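Local coordinates for protein methylxanthine N1-demethylase NdmA (Pseudomonas putida, PDB 6ICN) that catalyses the N1-demethylation of caffeine to theobromine and formaldehyde as a Rieske oxygenase, the first step of caffeine degradation, at residues Asp146-Ile154 with His346-Leu357. Residues are numbered along the deposited sequence; the frame is centred on the assembly and turned at random.
Sequences DSSFDCTEI and HKEGSQAFRSAL
One face of the F149 ring is laid on the first turn of helix 350-358: CA of S350 stands 3.6 Å from the F149 ring centroid, almost on the normal, a CH-pi contact, with S350 CB over F149 CD1. H33, from the N-terminal part of the chain, stacks on F149, while F353 CD2 meets the ring at its edge, 3.7 Å from F149 CD2. F149 CE2 and H346 CD2 come within 3.7 Å, the planes at 42° and neither ring over the other's face. C151 SG sits at the edge of the F353 ring, 3.7 Å from F353 CD2, and T152 CG2 reaches both this ring and L357 CD2. R354, bent at chi3 (-88°), brings its guanidinium back over the loop, one face lying on C151 CB. No clear direct hydrogen bond joins the segments; a water does so, donating to F149 O (2.7 Å) and S350 O and hydrogen-bonded to S350 OG. An alanine in place of F149 would probably leave a gap between S350, H346 and F353 and take away the ring that stacks on H33. Far from the iron-sulfur cluster and the caffeine pocket, this is an aromatic cluster with a Cys sulfur-aromatic contact, packing the loop after strand 140-144 of the Rieske domain against the C-terminal helices.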
loop_
_atom_site.group_PDB
_atom_site.type_symbol
_atom_site.label_atom_id
_atom_site.label_comp_id
_atom_site.label_asym_id
_atom_site.label_seq_id
_atom_site.Cartn_x
_atom_site.Cartn_y
_atom_site.Cartn_z
ATOM N N ASP A 146 5.367 15.656 38.461
ATOM C CA ASP A 146 6.053 16.072 39.683
ATOM C C ASP A 146 5.093 16.922 40.507
ATOM O O ASP A 146 4.706 18.028 40.094
ATOM C CB ASP A 146 7.332 16.844 39.360
ATOM C CG ASP A 146 8.252 16.980 40.566
ATOM O OD1 ASP A 146 7.725 17.130 41.683
ATOM O OD2 ASP A 146 9.493 16.911 40.403
ATOM N N SER A 147 4.716 16.412 41.682
ATOM C CA SER A 147 3.792 17.119 42.551
ATOM C C SER A 147 4.499 17.759 43.744
ATOM O O SER A 147 3.821 18.287 44.628
ATOM C CB SER A 147 2.688 16.176 43.045
ATOM O OG SER A 147 1.935 15.626 41.959
ATOM N N SER A 148 5.838 17.760 43.759
ATOM C CA SER A 148 6.573 18.145 44.967
ATOM C C SER A 148 6.475 19.640 45.258
ATOM O O SER A 148 6.543 20.045 46.427
ATOM C CB SER A 148 8.034 17.713 44.854
ATOM O OG SER A 148 8.711 18.385 43.792
ATOM N N PHE A 149 6.314 20.485 44.235
ATOM C CA PHE A 149 6.128 21.908 44.512
ATOM C C PHE A 149 4.711 22.214 44.959
ATOM O O PHE A 149 4.485 23.233 45.616
ATOM C CB PHE A 149 6.437 22.774 43.283
ATOM C CG PHE A 149 7.889 22.886 42.951
ATOM C CD1 PHE A 149 8.854 22.208 43.677
ATOM C CD2 PHE A 149 8.295 23.701 41.899
ATOM C CE1 PHE A 149 10.196 22.321 43.347
ATOM C CE2 PHE A 149 9.626 23.828 41.573
ATOM C CZ PHE A 149 10.583 23.141 42.288
ATOM N N ASP A 150 3.746 21.389 44.547
ATOM C CA ASP A 150 2.358 21.450 45.012
ATOM C C ASP A 150 1.753 22.853 44.904
ATOM O O ASP A 150 1.142 23.366 45.841
ATOM C CB ASP A 150 2.254 20.914 46.440
ATOM C CG ASP A 150 0.851 20.439 46.782
ATOM O OD1 ASP A 150 0.031 20.229 45.853
ATOM O OD2 ASP A 150 0.570 20.286 47.978
ATOM N N CYS A 151 1.889 23.471 43.717
ATOM C CA CYS A 151 1.332 24.807 43.529
ATOM C C CYS A 151 0.686 24.999 42.160
ATOM O O CYS A 151 0.432 26.141 41.758
ATOM C CB CYS A 151 2.420 25.886 43.722
ATOM S SG CYS A 151 3.730 25.850 42.497
ATOM N N THR A 152 0.408 23.925 41.434
ATOM C CA THR A 152 -0.205 24.023 40.119
ATOM C C THR A 152 -1.554 23.321 40.136
ATOM O O THR A 152 -1.781 22.403 40.934
ATOM C CB THR A 152 0.696 23.395 39.050
ATOM O OG1 THR A 152 0.928 22.023 39.387
ATOM C CG2 THR A 152 2.040 24.138 38.996
ATOM N N GLU A 153 -2.453 23.754 39.254
ATOM C CA GLU A 153 -3.784 23.184 39.175
ATOM C C GLU A 153 -4.143 22.917 37.724
ATOM O O GLU A 153 -3.498 23.415 36.800
ATOM C CB GLU A 153 -4.842 24.096 39.794
ATOM C CG GLU A 153 -4.775 24.098 41.308
ATOM C CD GLU A 153 -5.928 24.838 41.947
ATOM O OE1 GLU A 153 -6.313 24.451 43.073
ATOM O OE2 GLU A 153 -6.438 25.804 41.329
ATOM N N ILE A 154 -5.193 22.122 37.552
ATOM C CA ILE A 154 -5.669 21.832 36.194
ATOM C C ILE A 154 -6.182 23.114 35.552
ATOM O O ILE A 154 -6.889 23.911 36.210
ATOM C CB ILE A 154 -6.757 20.740 36.224
ATOM C CG1 ILE A 154 -6.103 19.415 36.620
ATOM C CG2 ILE A 154 -7.484 20.639 34.878
ATOM C CD1 ILE A 154 -7.079 18.287 36.953
ATOM N N HIS A 346 12.075 27.727 38.691
ATOM C CA HIS A 346 12.131 26.313 39.053
ATOM C C HIS A 346 13.515 25.924 39.579
ATOM O O HIS A 346 13.627 25.138 40.528
ATOM C CB HIS A 346 11.741 25.453 37.844
ATOM C CG HIS A 346 12.130 24.015 37.977
ATOM N ND1 HIS A 346 13.335 23.525 37.522
ATOM C CD2 HIS A 346 11.481 22.961 38.533
ATOM C CE1 HIS A 346 13.409 22.231 37.779
ATOM N NE2 HIS A 346 12.299 21.866 38.396
ATOM N N LYS A 347 14.580 26.480 38.995
ATOM C CA LYS A 347 15.922 26.165 39.472
ATOM C C LYS A 347 16.132 26.646 40.900
ATOM O O LYS A 347 16.923 26.051 41.641
ATOM C CB LYS A 347 16.987 26.795 38.575
ATOM C CG LYS A 347 17.082 26.259 37.166
ATOM C CD LYS A 347 18.096 27.099 36.387
ATOM C CE LYS A 347 18.051 26.821 34.889
ATOM N NZ LYS A 347 18.963 27.737 34.134
ATOM N N GLU A 348 15.446 27.719 41.296
ATOM C CA GLU A 348 15.581 28.286 42.632
ATOM C C GLU A 348 14.702 27.606 43.679
ATOM O O GLU A 348 14.867 27.886 44.871
ATOM C CB GLU A 348 15.268 29.787 42.613
ATOM C CG GLU A 348 16.251 30.623 41.801
ATOM C CD GLU A 348 17.694 30.351 42.190
ATOM O OE1 GLU A 348 18.524 30.101 41.281
ATOM O OE2 GLU A 348 17.991 30.366 43.410
ATOM N N GLY A 349 13.773 26.746 43.283
ATOM C CA GLY A 349 13.028 25.935 44.226
ATOM C C GLY A 349 11.557 26.314 44.306
ATOM O O GLY A 349 11.070 27.231 43.643
ATOM N N SER A 350 10.867 25.597 45.195
ATOM C CA SER A 350 9.407 25.592 45.200
ATOM C C SER A 350 8.821 26.973 45.468
ATOM O O SER A 350 7.847 27.382 44.828
ATOM C CB SER A 350 8.905 24.585 46.232
ATOM O OG SER A 350 7.509 24.702 46.404
ATOM N N GLN A 351 9.381 27.701 46.430
ATOM C CA GLN A 351 8.850 29.015 46.762
ATOM C C GLN A 351 9.058 30.013 45.622
ATOM O O GLN A 351 8.154 30.796 45.308
ATOM C CB GLN A 351 9.494 29.505 48.066
ATOM C CG GLN A 351 11.021 29.685 48.016
ATOM C CD GLN A 351 11.793 28.447 47.522
ATOM O OE1 GLN A 351 11.697 27.350 48.109
ATOM N NE2 GLN A 351 12.543 28.617 46.417
ATOM N N ALA A 352 10.234 30.005 44.991
ATOM C CA ALA A 352 10.471 30.903 43.859
ATOM C C ALA A 352 9.526 30.592 42.705
ATOM O O ALA A 352 8.951 31.504 42.093
ATOM C CB ALA A 352 11.918 30.793 43.391
ATOM N N PHE A 353 9.353 29.302 42.402
ATOM C CA PHE A 353 8.446 28.899 41.328
ATOM C C PHE A 353 7.015 29.335 41.620
ATOM O O PHE A 353 6.332 29.878 40.746
ATOM C CB PHE A 353 8.536 27.382 41.132
ATOM C CG PHE A 353 7.771 26.871 39.934
ATOM C CD1 PHE A 353 8.350 26.891 38.679
ATOM C CD2 PHE A 353 6.487 26.363 40.077
ATOM C CE1 PHE A 353 7.657 26.412 37.572
ATOM C CE2 PHE A 353 5.793 25.874 38.984
ATOM C CZ PHE A 353 6.383 25.907 37.735
ATOM N N ARG A 354 6.539 29.113 42.850
ATOM C CA ARG A 354 5.180 29.514 43.195
ATOM C C ARG A 354 4.963 31.010 42.981
ATOM O O ARG A 354 3.911 31.431 42.483
ATOM C CB ARG A 354 4.880 29.129 44.646
ATOM C CG ARG A 354 3.528 29.598 45.125
ATOM C CD ARG A 354 3.366 29.310 46.612
ATOM N NE ARG A 354 2.835 27.970 46.813
ATOM C CZ ARG A 354 1.532 27.696 46.817
ATOM N NH1 ARG A 354 0.653 28.679 46.642
ATOM N NH2 ARG A 354 1.116 26.447 46.998
ATOM N N SER A 355 5.956 31.830 43.340
ATOM C CA SER A 355 5.828 33.271 43.152
ATOM C C SER A 355 5.815 33.648 41.672
ATOM O O SER A 355 4.984 34.448 41.233
ATOM C CB SER A 355 6.967 33.986 43.875
ATOM O OG SER A 355 6.850 33.782 45.277
ATOM N N ALA A 356 6.742 33.089 40.899
ATOM C CA ALA A 356 6.784 33.366 39.464
ATOM C C ALA A 356 5.463 33.009 38.788
ATOM O O ALA A 356 4.971 33.751 37.927
ATOM C CB ALA A 356 7.940 32.603 38.828
ATOM N N LEU A 357 4.858 31.888 39.185
ATOM C CA LEU A 357 3.612 31.448 38.566
ATOM C C LEU A 357 2.422 32.280 39.012
ATOM O O LEU A 357 1.609 32.694 38.186
ATOM C CB LEU A 357 3.350 29.976 38.894
ATOM C CG LEU A 357 2.091 29.395 38.250
ATOM C CD1 LEU A 357 2.208 29.455 36.710
ATOM C CD2 LEU A 357 1.886 27.967 38.718
HETATM O O HOH W 1 5.323 25.777 45.901
#